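Local structure of glycoside Hydrolase (Bacteroides plebeius, 5T3B) at residues 251-256 with 359-364; 413-418 with 445-450; 147-152 with 177-182; 77-82 with 468-473. The protein probably hydrolyses glycosidic bonds of polysaccharides as a family 50 glycoside hydrolase of a human gut bacterium. All blocks are in the same frame, centred on the assembly; numbering follows the deposited sequence. Where two conformers were deposited one is given.

Contact 1 (251-256 with 359-364); sequences SDNEID and SINYYS. With EDO (1,2-ethanediol), chain D.
Asn361 turns its amide nitrogen to two acceptors of 251-256. ND2 gives one hydrogen to Glu254 OE2 at 2.9 Å, in a nearly straight bond (168° at the hydrogen). The acceptor lies almost in the amide plane. On the carboxylate, this donor arrives on the anti side, tilted out of the plane. The other hydrogen goes to Asn253 OD1, 3.2 Å from Asn361 ND2 and more bent, at 147°. Both protons of the amide are thereby used.

The other end of the amide is held as well, because Asn361 OD1 is hydrogen-bonded to Thr388. Asn253 OD1 has a second donor in Arg336. These outer bonds help to fix the rotation of both amides, and Asn361 probably helps to position Glu254. The Asn361 side chain crosses both of its partners at about a right angle. Glu254 gets there with a largely extended chain beyond CG.

A 1,2-ethanediol, probably from the crystallisation liquor, bonds to both carboxylate oxygens. Its O2 donates to Glu254 OE1 at 2.6 Å, and its O1 to Glu254 OE2 at 2.7 Å. OE2 therefore takes two donors. Tyr363 borders the same place: Glu254 OE2 sits near the plane of its ring, at the edge, 4.3 Å from Tyr363 CE2. The Tyr363 hydroxyl is hydrogen-bonded to Glu389.

The consecutive Asn253-Glu254, with Glu389 nearby and Tyr363 bonded to it, matches clan GH-A active sites. This is consistent with Glu254 as the acid/base and Glu389 as the nucleophile of a retaining (beta/alpha)8-barrel hydrolase.

Contact 2 (413-418 with 445-450); sequences QNRGFA and DCNKGM
Arg415 holds the backbone of Gly449 through hydrogen bonds. Both terminal nitrogens reach one oxygen: Arg415 NH1 lies 2.9 Å from Gly449 O, and Arg415 NH2 lies 3.0 Å from the same Gly449 O. The oxygen is close to the guanidinium plane for both bonds. Seen from the carbonyl the two donors differ. NH1 comes nearly along the C=O axis (167°), whereas NH2 stands above the carbonyl plane. The arginine chain bends at chi3 (78°), which swings its end-on pair of nitrogens onto this carbonyl.

The amide of Asn447 sits over one face of the guanidinium but is steeply inclined to it, the planes 57° apart, so the two are not stacked. The two side chains approach from opposite directions. Tyr458 adds a cation-pi contact with Arg415.

In the loop backbone, Asn447 is the centre of an inverse gamma turn, closed by a weak bond from Lys448 N to Cys446 O. This turn precedes the gripped carbonyl by two residues.

The remaining guanidinium nitrogen, Arg415 NE, is bonded to Thr392 O of strand 385-394. One buried arginine thus joins that strand, helix 412-427 and the long loop after strand 432-437. The arrangement is a buried arginine tying a barrel helix to a loop, consistent with the last beta-alpha loop of a (beta/alpha)8 barrel.

Contact 3 (147-152 with 177-182); sequences DWVAKS and NDYNKS
Tyr179 offers one face of its ring to Val149. The methyl CG1 of Val149 stands over that face, off-centre toward the rim, 3.4 Å from Tyr179 CG. It makes a CH-pi contact with the ring, 3.8 Å from the centroid and 28° from the normal. With CG1 anti to the backbone N (chi1 -174°), this branch is the one delivered to the ring.

Ala150 meets the same ring further out. Its CB lies 3.8 Å from Tyr179 CE1, and Ala150 CA comes to 3.7 Å from Tyr179 CE1. Here the ring comes close to the helix backbone itself. Tyr179 also touches Asp146 and Gln153 of helix 145-158, so its ring sits among residues one turn apart on either side of Val149 and Ala150.

The phenol end is polar and well supplied. Tyr179 OH is hydrogen-bonded to Ser185 O. A water donates to Ala150 O at 2.8 Å and, weakly, to Tyr179 OH, bridging the two helices at the end of the ring.

Next to Val149, Trp148 packs with Phe129, Phe138 and Tyr142, and also touches Ala175 of helix 169-182. Val149 touches Ala175 too.

One tyrosine set among Asp146, Val149, Ala150 and Gln153 fits a knob-into-hole contact. The pair of helices, separated in sequence by strand 163-165, suits neighbouring outer helices of a (beta/alpha)8 barrel.

Contact 4 (77-82 with 468-473); sequences DEYLQS and INWNVY
This is a buried aromatic contact that ties a short N-terminal helix to the C-terminal end of the fold. Tyr79 lies on helix 76-82, and Trp470 lies at the junction between helices 459-469 and 472-480. Some 390 residues separate them in sequence.

The two rings form an offset pair that barely overlaps. Their planes are 20° apart, and the centroid of the Tyr79 ring is 4.6 Å from that of the five-membered ring of Trp470. The closest atoms are Tyr79 CG and Trp470 CD1, at 3.3 Å. CD1 lies over one face of the tyrosine ring, toward its rim. In return Tyr79 CB lies over the face of the indole, a CH-pi contact of 3.7 Å to the centroid of the five-membered ring. Tyr79 has CG anti to its own N (chi1 174°), and this carries the ring along the Trp470 backbone, with Tyr79 CD1 3.4 Å from Trp470 CA.

Polar groups are served at the margins. A water donates to Ser82 OG and to Trp470 O, 2.8 Å from each. Ser82 OG in turn donates to Tyr79 O at 2.7 Å, in the carbonyl plane and on a lone pair. Beyond the segments, Tyr79 OH is hydrogen-bonded to His162 and Arg124, and Trp470 NE1 to Glu158 O.

The chemistry is therefore mixed. Apolar contact does most of the work, with each residue laying a carbon over the other's ring. The bonds at the hydroxyl and indole N-H probably help to fix how the rings are placed. The polar link between the segments runs through one water, from Ser82 OG to Trp470 O.

In the fold
Contact 1 is the most central, its centre about 7 Å from that of the chain, and lines the probable active site. The centres of the others lie about 17 to 23 Å from the chain centre. Contacts 2 and 4 are buried, contacts 1 and 3 only partly. Chemistry follows place. Amide and carboxylate bonds dominate contact 1, a guanidinium gripping a backbone carbonyl dominates contact 2, and aromatic faces carry contacts 3 and 4, each with one bridging water. Contacts 1 and 2 both bond to strand 385-394, through Thr388 and Thr392. Contact 4 encloses the other three along the chain. Contacts 3 and 4 both involve helix 145-158, whose Glu158 O accepts from Trp470.

Contact 1 (251-256 with 359-364)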
# COMPACT_ATOMS: atom_id res chain seq x y z
N SER A 251 -8.24 -4.47 -5.49
CA SER A 251 -9.17 -4.57 -6.64
C SER A 251 -8.79 -3.66 -7.84
O SER A 251 -9.37 -3.79 -8.90
CB SER A 251 -10.59 -4.27 -6.20
OG SER A 251 -10.67 -3.00 -5.64
N ASP A 252 -7.91 -2.68 -7.59
CA ASP A 252 -7.52 -1.67 -8.55
C ASP A 252 -6.34 -0.96 -7.94
O ASP A 252 -5.89 -1.27 -6.84
CB ASP A 252 -8.68 -0.74 -8.91
CG ASP A 252 -9.50 -1.19 -10.09
OD1 ASP A 252 -8.94 -1.38 -11.18
OD2 ASP A 252 -10.77 -1.32 -10.02
N ASN A 253 -5.83 0.02 -8.70
CA ASN A 253 -4.68 0.78 -8.28
C ASN A 253 -4.83 2.24 -8.72
O ASN A 253 -4.98 2.50 -9.92
CB ASN A 253 -3.41 0.25 -8.90
CG ASN A 253 -2.15 0.97 -8.46
OD1 ASN A 253 -1.85 1.15 -7.28
ND2 ASN A 253 -1.39 1.40 -9.45
N GLU A 254 -4.84 3.18 -7.75
CA GLU A 254 -4.86 4.60 -8.13
C GLU A 254 -5.99 4.97 -9.06
O GLU A 254 -5.81 5.64 -10.08
CB GLU A 254 -3.50 5.02 -8.69
CG GLU A 254 -2.33 4.75 -7.77
CD GLU A 254 -1.08 5.52 -8.09
OE1 GLU A 254 -0.92 5.95 -9.26
OE2 GLU A 254 -0.26 5.63 -7.14
N ILE A 255 -7.21 4.63 -8.65
CA ILE A 255 -8.37 5.08 -9.38
C ILE A 255 -8.46 6.62 -9.30
O ILE A 255 -8.32 7.20 -8.25
CB ILE A 255 -9.65 4.48 -8.75
CG1 ILE A 255 -9.65 2.94 -8.86
CG2 ILE A 255 -10.90 5.05 -9.39
CD1 ILE A 255 -10.74 2.29 -8.02
N ASP A 256 -8.76 7.23 -10.45
CA ASP A 256 -8.98 8.67 -10.45
C ASP A 256 -10.38 8.95 -9.90
O ASP A 256 -11.37 8.59 -10.45
CB ASP A 256 -8.81 9.16 -11.87
CG ASP A 256 -9.07 10.59 -12.08
OD1 ASP A 256 -9.61 11.31 -11.21
OD2 ASP A 256 -8.65 11.08 -13.20
N SER A 359 -6.07 0.60 1.54
CA SER A 359 -4.73 0.77 1.01
C SER A 359 -4.55 2.18 0.50
O SER A 359 -5.42 2.75 -0.22
CB SER A 359 -4.45 -0.26 -0.08
OG SER A 359 -5.52 -0.38 -1.00
N ILE A 360 -3.35 2.72 0.78
CA ILE A 360 -2.97 4.09 0.39
C ILE A 360 -1.53 4.04 -0.16
O ILE A 360 -0.63 3.61 0.55
CB ILE A 360 -3.09 5.06 1.56
CG1 ILE A 360 -4.61 5.12 2.02
CG2 ILE A 360 -2.51 6.42 1.21
CD1 ILE A 360 -4.86 5.94 3.26
N ASN A 361 -1.35 4.53 -1.39
CA ASN A 361 -0.02 4.79 -1.92
C ASN A 361 0.38 6.18 -1.45
O ASN A 361 -0.38 7.09 -1.68
CB ASN A 361 -0.03 4.75 -3.43
CG ASN A 361 -0.33 3.37 -4.04
OD1 ASN A 361 -0.32 2.36 -3.36
ND2 ASN A 361 -0.47 3.34 -5.33
N TYR A 362 1.51 6.35 -0.80
CA TYR A 362 1.82 7.58 -0.05
C TYR A 362 3.04 8.29 -0.61
O TYR A 362 4.17 7.95 -0.28
CB TYR A 362 1.97 7.30 1.44
CG TYR A 362 1.60 8.48 2.36
CD1 TYR A 362 1.64 9.81 1.93
CD2 TYR A 362 1.20 8.27 3.68
CE1 TYR A 362 1.27 10.86 2.78
CE2 TYR A 362 0.87 9.30 4.52
CZ TYR A 362 0.90 10.60 4.07
OH TYR A 362 0.55 11.60 4.95
N TYR A 363 2.78 9.22 -1.53
CA TYR A 363 3.79 9.98 -2.23
C TYR A 363 3.67 11.46 -1.93
O TYR A 363 2.70 11.98 -1.43
CB TYR A 363 3.64 9.74 -3.71
CG TYR A 363 4.00 8.34 -4.16
CD1 TYR A 363 5.29 7.89 -4.03
CD2 TYR A 363 3.04 7.44 -4.60
CE1 TYR A 363 5.66 6.64 -4.40
CE2 TYR A 363 3.41 6.18 -5.03
CZ TYR A 363 4.73 5.77 -4.90
OH TYR A 363 5.12 4.52 -5.30
N SER A 364 4.79 12.12 -2.26
CA SER A 364 4.90 13.58 -2.32
C SER A 364 5.02 14.25 -1.00
O SER A 364 4.94 15.50 -0.93
CB SER A 364 3.82 14.21 -3.19
OG SER A 364 3.86 13.62 -4.51
C1 EDO D . 1.84 8.49 -7.79
O1 EDO D . 0.68 8.19 -7.04
C2 EDO D . 1.54 8.83 -9.22
O2 EDO D . 1.04 7.61 -9.83

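Contact 2 (413-418 with 445-450)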
# COMPACT_ATOMS: atom_id res chain seq x y z
N GLN A 413 22.62 5.19 1.53
CA GLN A 413 22.49 5.43 2.96
C GLN A 413 21.31 6.38 3.22
O GLN A 413 20.55 6.14 4.15
CB GLN A 413 23.77 6.00 3.57
CG GLN A 413 23.63 6.39 5.00
CD GLN A 413 24.93 6.84 5.61
OE1 GLN A 413 25.58 7.75 5.10
NE2 GLN A 413 25.27 6.22 6.69
N ASN A 414 21.17 7.42 2.43
CA ASN A 414 20.08 8.37 2.63
C ASN A 414 18.74 7.76 2.25
O ASN A 414 17.71 8.18 2.83
CB ASN A 414 20.38 9.70 1.96
CG ASN A 414 21.37 10.53 2.79
OD1 ASN A 414 20.97 11.22 3.72
ND2 ASN A 414 22.60 10.45 2.48
N ARG A 415 18.69 6.82 1.30
CA ARG A 415 17.48 6.07 1.09
C ARG A 415 17.11 5.34 2.38
O ARG A 415 15.91 5.20 2.72
CB ARG A 415 17.57 5.09 -0.09
CG ARG A 415 17.82 5.70 -1.45
CD ARG A 415 17.98 4.61 -2.49
NE ARG A 415 16.70 4.06 -2.88
CZ ARG A 415 16.56 2.84 -3.43
NH1 ARG A 415 17.53 1.93 -3.50
NH2 ARG A 415 15.37 2.53 -3.90
N GLY A 416 18.10 4.80 3.03
CA GLY A 416 17.89 4.11 4.31
C GLY A 416 17.36 5.05 5.37
O GLY A 416 16.43 4.72 6.12
N PHE A 417 17.97 6.25 5.47
CA PHE A 417 17.48 7.25 6.40
C PHE A 417 16.03 7.65 6.10
O PHE A 417 15.20 7.78 7.03
CB PHE A 417 18.34 8.49 6.41
CG PHE A 417 19.79 8.32 6.87
CD1 PHE A 417 20.22 7.27 7.65
CD2 PHE A 417 20.73 9.27 6.50
CE1 PHE A 417 21.53 7.16 8.09
CE2 PHE A 417 22.04 9.19 6.95
CZ PHE A 417 22.45 8.13 7.73
N ALA A 418 15.71 7.83 4.82
CA ALA A 418 14.34 8.17 4.43
C ALA A 418 13.38 7.03 4.79
O ALA A 418 12.25 7.28 5.18
CB ALA A 418 14.27 8.47 2.98
N ASP A 445 16.29 2.09 -15.83
CA ASP A 445 16.68 3.48 -15.78
C ASP A 445 16.15 4.26 -14.59
O ASP A 445 16.11 5.51 -14.61
CB ASP A 445 16.27 4.18 -17.05
CG ASP A 445 14.81 4.16 -17.30
OD1 ASP A 445 14.02 3.56 -16.47
OD2 ASP A 445 14.35 4.68 -18.36
N CYS A 446 15.83 3.56 -13.49
CA CYS A 446 15.35 4.31 -12.31
C CYS A 446 15.57 3.51 -11.04
O CYS A 446 15.14 2.34 -11.00
CB CYS A 446 13.89 4.72 -12.48
SG CYS A 446 13.36 5.86 -11.17
N ASN A 447 16.07 4.14 -10.02
CA ASN A 447 16.38 3.51 -8.75
C ASN A 447 15.14 3.41 -7.83
O ASN A 447 15.12 4.06 -6.80
CB ASN A 447 17.56 4.18 -8.07
CG ASN A 447 17.98 3.48 -6.81
OD1 ASN A 447 17.92 2.19 -6.69
ND2 ASN A 447 18.46 4.22 -5.88
N LYS A 448 14.20 2.58 -8.25
CA LYS A 448 13.02 2.27 -7.45
C LYS A 448 13.20 1.04 -6.60
O LYS A 448 12.38 0.76 -5.76
CB LYS A 448 11.81 2.08 -8.37
CG LYS A 448 11.40 3.28 -9.19
CD LYS A 448 10.31 2.96 -10.20
CE LYS A 448 9.95 4.15 -11.02
NZ LYS A 448 9.15 3.74 -12.26
N GLY A 449 14.28 0.31 -6.76
CA GLY A 449 14.34 -1.00 -6.17
C GLY A 449 15.06 -1.13 -4.86
O GLY A 449 15.94 -0.33 -4.53
N MET A 450 14.71 -2.19 -4.13
CA MET A 450 15.55 -2.67 -3.05
C MET A 450 16.78 -3.45 -3.61
O MET A 450 17.83 -3.49 -2.96
CB MET A 450 14.75 -3.58 -2.11
CG MET A 450 15.42 -3.91 -0.80
SD MET A 450 14.52 -4.89 0.38
CE MET A 450 14.28 -6.41 -0.50

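Contact 3 (147-152 with 177-182)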
# COMPACT_ATOMS: atom_id res chain seq x y z
N ASP A 147 13.69 -21.77 -7.18
CA ASP A 147 14.88 -21.28 -6.50
C ASP A 147 14.81 -19.78 -6.22
O ASP A 147 15.24 -19.31 -5.19
CB ASP A 147 16.13 -21.67 -7.33
CG ASP A 147 17.44 -21.44 -6.62
OD1 ASP A 147 17.59 -21.90 -5.47
OD2 ASP A 147 18.33 -20.83 -7.26
N TRP A 148 14.30 -19.05 -7.21
CA TRP A 148 14.10 -17.63 -7.05
C TRP A 148 13.16 -17.30 -5.88
O TRP A 148 13.48 -16.48 -5.03
CB TRP A 148 13.64 -17.04 -8.36
CG TRP A 148 13.17 -15.61 -8.28
CD1 TRP A 148 13.92 -14.49 -8.03
CD2 TRP A 148 11.83 -15.11 -8.46
NE1 TRP A 148 13.15 -13.37 -8.05
CE2 TRP A 148 11.87 -13.72 -8.29
CE3 TRP A 148 10.61 -15.75 -8.72
CZ2 TRP A 148 10.71 -12.95 -8.43
CZ3 TRP A 148 9.46 -15.00 -8.84
CH2 TRP A 148 9.53 -13.63 -8.65
N VAL A 149 12.03 -17.99 -5.81
CA VAL A 149 11.10 -17.72 -4.70
C VAL A 149 11.73 -18.10 -3.38
O VAL A 149 11.66 -17.37 -2.38
CB VAL A 149 9.71 -18.33 -4.87
CG1 VAL A 149 8.84 -17.85 -3.72
CG2 VAL A 149 9.11 -17.98 -6.22
N ALA A 150 12.38 -19.28 -3.34
CA ALA A 150 12.95 -19.74 -2.08
C ALA A 150 14.04 -18.83 -1.56
O ALA A 150 14.11 -18.48 -0.36
CB ALA A 150 13.44 -21.15 -2.28
N LYS A 151 14.97 -18.49 -2.47
CA LYS A 151 16.01 -17.60 -2.06
C LYS A 151 15.49 -16.25 -1.64
O LYS A 151 16.01 -15.64 -0.70
CB LYS A 151 17.02 -17.43 -3.19
CG LYS A 151 18.00 -18.59 -3.35
CD LYS A 151 18.82 -18.47 -4.67
CE LYS A 151 20.01 -19.40 -4.63
NZ LYS A 151 20.52 -19.63 -6.01
N SER A 152 14.49 -15.80 -2.38
CA SER A 152 13.90 -14.52 -2.01
C SER A 152 13.19 -14.51 -0.68
O SER A 152 13.30 -13.54 0.10
CB SER A 152 12.96 -14.06 -3.11
OG SER A 152 13.62 -13.87 -4.35
N ASN A 177 2.58 -18.55 -5.44
CA ASN A 177 1.49 -19.42 -5.06
C ASN A 177 1.92 -20.88 -5.03
O ASN A 177 1.65 -21.61 -4.09
CB ASN A 177 0.30 -19.15 -6.00
CG ASN A 177 -1.00 -19.72 -5.48
OD1 ASN A 177 -1.34 -20.87 -5.74
ND2 ASN A 177 -1.74 -18.89 -4.79
N ASP A 178 2.65 -21.28 -6.06
CA ASP A 178 3.15 -22.67 -6.16
C ASP A 178 4.13 -22.93 -5.00
O ASP A 178 4.10 -24.00 -4.34
CB ASP A 178 3.90 -22.88 -7.48
CG ASP A 178 2.99 -22.99 -8.70
OD1 ASP A 178 1.78 -23.17 -8.53
OD2 ASP A 178 3.52 -22.89 -9.82
N TYR A 179 5.04 -21.99 -4.76
CA TYR A 179 6.01 -22.14 -3.69
C TYR A 179 5.34 -22.30 -2.32
O TYR A 179 5.70 -23.16 -1.54
CB TYR A 179 7.00 -20.97 -3.70
CG TYR A 179 7.87 -20.90 -2.47
CD1 TYR A 179 9.08 -21.57 -2.40
CD2 TYR A 179 7.45 -20.15 -1.39
CE1 TYR A 179 9.82 -21.46 -1.18
CE2 TYR A 179 8.14 -20.00 -0.24
CZ TYR A 179 9.31 -20.63 -0.13
OH TYR A 179 10.03 -20.55 1.09
N ASN A 180 4.37 -21.46 -2.04
CA ASN A 180 3.75 -21.50 -0.74
C ASN A 180 2.99 -22.77 -0.46
O ASN A 180 2.91 -23.19 0.68
CB ASN A 180 2.82 -20.30 -0.57
CG ASN A 180 3.52 -19.00 -0.35
OD1 ASN A 180 4.71 -18.96 0.00
ND2 ASN A 180 2.82 -17.91 -0.56
N LYS A 181 2.51 -23.41 -1.51
CA LYS A 181 1.78 -24.67 -1.32
C LYS A 181 2.66 -25.76 -0.76
O LYS A 181 2.20 -26.58 0.04
CB LYS A 181 1.17 -25.15 -2.62
CG LYS A 181 -0.07 -24.41 -3.00
CD LYS A 181 -0.46 -24.96 -4.36
CE LYS A 181 -1.71 -24.47 -4.91
NZ LYS A 181 -1.68 -24.94 -6.31
N SER A 182 3.94 -25.79 -1.13
CA SER A 182 4.80 -26.87 -0.58
C SER A 182 5.77 -26.47 0.47
O SER A 182 6.35 -27.34 1.17
CB SER A 182 5.49 -27.65 -1.65
OG SER A 182 6.20 -26.71 -2.38
O HOH W 1 13.23 -19.92 1.83

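Contact 4 (77-82 with 468-473)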
# COMPACT_ATOMS: atom_id res chain seq x y z
N ASP A 77 19.62 -13.27 13.42
CA ASP A 77 19.22 -14.43 14.21
C ASP A 77 18.31 -14.06 15.37
O ASP A 77 17.34 -14.77 15.65
CB ASP A 77 20.41 -15.26 14.69
CG ASP A 77 21.20 -15.89 13.53
OD1 ASP A 77 20.71 -16.03 12.39
OD2 ASP A 77 22.37 -16.22 13.75
N GLU A 78 18.63 -12.98 16.06
CA GLU A 78 17.75 -12.49 17.10
C GLU A 78 16.37 -12.23 16.53
O GLU A 78 15.35 -12.58 17.13
CB GLU A 78 18.32 -11.21 17.79
CG GLU A 78 19.59 -11.38 18.65
CD GLU A 78 20.14 -10.07 19.20
OE1 GLU A 78 19.53 -8.98 18.98
OE2 GLU A 78 21.20 -10.21 19.87
N TYR A 79 16.32 -11.58 15.40
CA TYR A 79 15.01 -11.31 14.79
C TYR A 79 14.23 -12.56 14.45
O TYR A 79 13.07 -12.75 14.83
CB TYR A 79 15.19 -10.51 13.48
CG TYR A 79 13.86 -10.34 12.78
CD1 TYR A 79 12.85 -9.62 13.40
CD2 TYR A 79 13.60 -10.95 11.56
CE1 TYR A 79 11.59 -9.50 12.83
CE2 TYR A 79 12.36 -10.83 10.98
CZ TYR A 79 11.35 -10.12 11.63
OH TYR A 79 10.08 -10.04 11.06
N LEU A 80 14.92 -13.47 13.74
CA LEU A 80 14.21 -14.68 13.29
C LEU A 80 13.75 -15.56 14.44
O LEU A 80 12.73 -16.25 14.30
CB LEU A 80 15.02 -15.45 12.22
CG LEU A 80 15.18 -14.64 10.91
CD1 LEU A 80 16.24 -15.38 10.11
CD2 LEU A 80 13.88 -14.46 10.10
N GLN A 81 14.42 -15.50 15.57
CA GLN A 81 13.96 -16.21 16.75
C GLN A 81 12.75 -15.60 17.44
O GLN A 81 12.12 -16.29 18.25
CB GLN A 81 15.12 -16.40 17.79
CG GLN A 81 16.25 -17.28 17.27
CD GLN A 81 16.93 -18.01 18.36
OE1 GLN A 81 17.05 -19.22 18.30
NE2 GLN A 81 17.30 -17.30 19.39
N SER A 82 12.42 -14.34 17.08
CA SER A 82 11.32 -13.61 17.74
C SER A 82 10.00 -13.64 17.02
O SER A 82 8.97 -13.26 17.59
CB SER A 82 11.70 -12.16 17.94
OG SER A 82 11.73 -11.38 16.76
N ILE A 468 14.80 -1.11 11.29
CA ILE A 468 13.37 -0.86 11.56
C ILE A 468 12.55 -2.15 11.61
O ILE A 468 11.82 -2.43 12.56
CB ILE A 468 12.76 0.11 10.53
CG1 ILE A 468 13.40 1.49 10.63
CG2 ILE A 468 11.23 0.12 10.57
CD1 ILE A 468 12.85 2.30 11.77
N ASN A 469 12.67 -2.92 10.54
CA ASN A 469 11.75 -4.03 10.32
C ASN A 469 11.86 -5.07 11.41
O ASN A 469 10.86 -5.67 11.83
CB ASN A 469 12.00 -4.69 8.99
CG ASN A 469 11.62 -3.82 7.83
OD1 ASN A 469 11.00 -2.78 7.94
ND2 ASN A 469 12.00 -4.30 6.65
N TRP A 470 13.08 -5.29 11.90
CA TRP A 470 13.27 -6.26 12.99
C TRP A 470 12.62 -5.79 14.31
O TRP A 470 12.37 -6.59 15.19
CB TRP A 470 14.74 -6.41 13.31
CG TRP A 470 15.59 -7.05 12.26
CD1 TRP A 470 15.21 -7.81 11.19
CD2 TRP A 470 17.02 -7.00 12.22
NE1 TRP A 470 16.31 -8.25 10.52
CE2 TRP A 470 17.44 -7.75 11.10
CE3 TRP A 470 17.99 -6.35 13.01
CZ2 TRP A 470 18.81 -7.88 10.76
CZ3 TRP A 470 19.32 -6.46 12.65
CH2 TRP A 470 19.72 -7.19 11.56
N ASN A 471 12.45 -4.49 14.44
CA ASN A 471 12.10 -3.83 15.69
C ASN A 471 10.68 -3.25 15.73
O ASN A 471 10.32 -2.60 16.72
CB ASN A 471 13.15 -2.74 16.04
CG ASN A 471 14.44 -3.38 16.43
OD1 ASN A 471 15.43 -3.47 15.66
ND2 ASN A 471 14.41 -3.96 17.57
N VAL A 472 9.87 -3.48 14.69
CA VAL A 472 8.58 -2.85 14.67
C VAL A 472 7.74 -3.12 15.92
O VAL A 472 7.01 -2.24 16.40
CB VAL A 472 7.75 -3.13 13.40
CG1 VAL A 472 8.40 -2.50 12.18
CG2 VAL A 472 7.52 -4.63 13.19
N TYR A 473 7.78 -4.35 16.41
CA TYR A 473 6.91 -4.70 17.53
C TYR A 473 7.33 -3.96 18.82
O TYR A 473 6.50 -3.47 19.57
CB TYR A 473 6.87 -6.22 17.73
CG TYR A 473 6.38 -6.97 16.51
CD1 TYR A 473 5.05 -6.92 16.12
CD2 TYR A 473 7.24 -7.63 15.67
CE1 TYR A 473 4.58 -7.62 15.01
CE2 TYR A 473 6.82 -8.29 14.55
CZ TYR A 473 5.47 -8.27 14.18
OH TYR A 473 4.97 -8.91 13.09
O HOH W 2 12.58 -8.75 16.99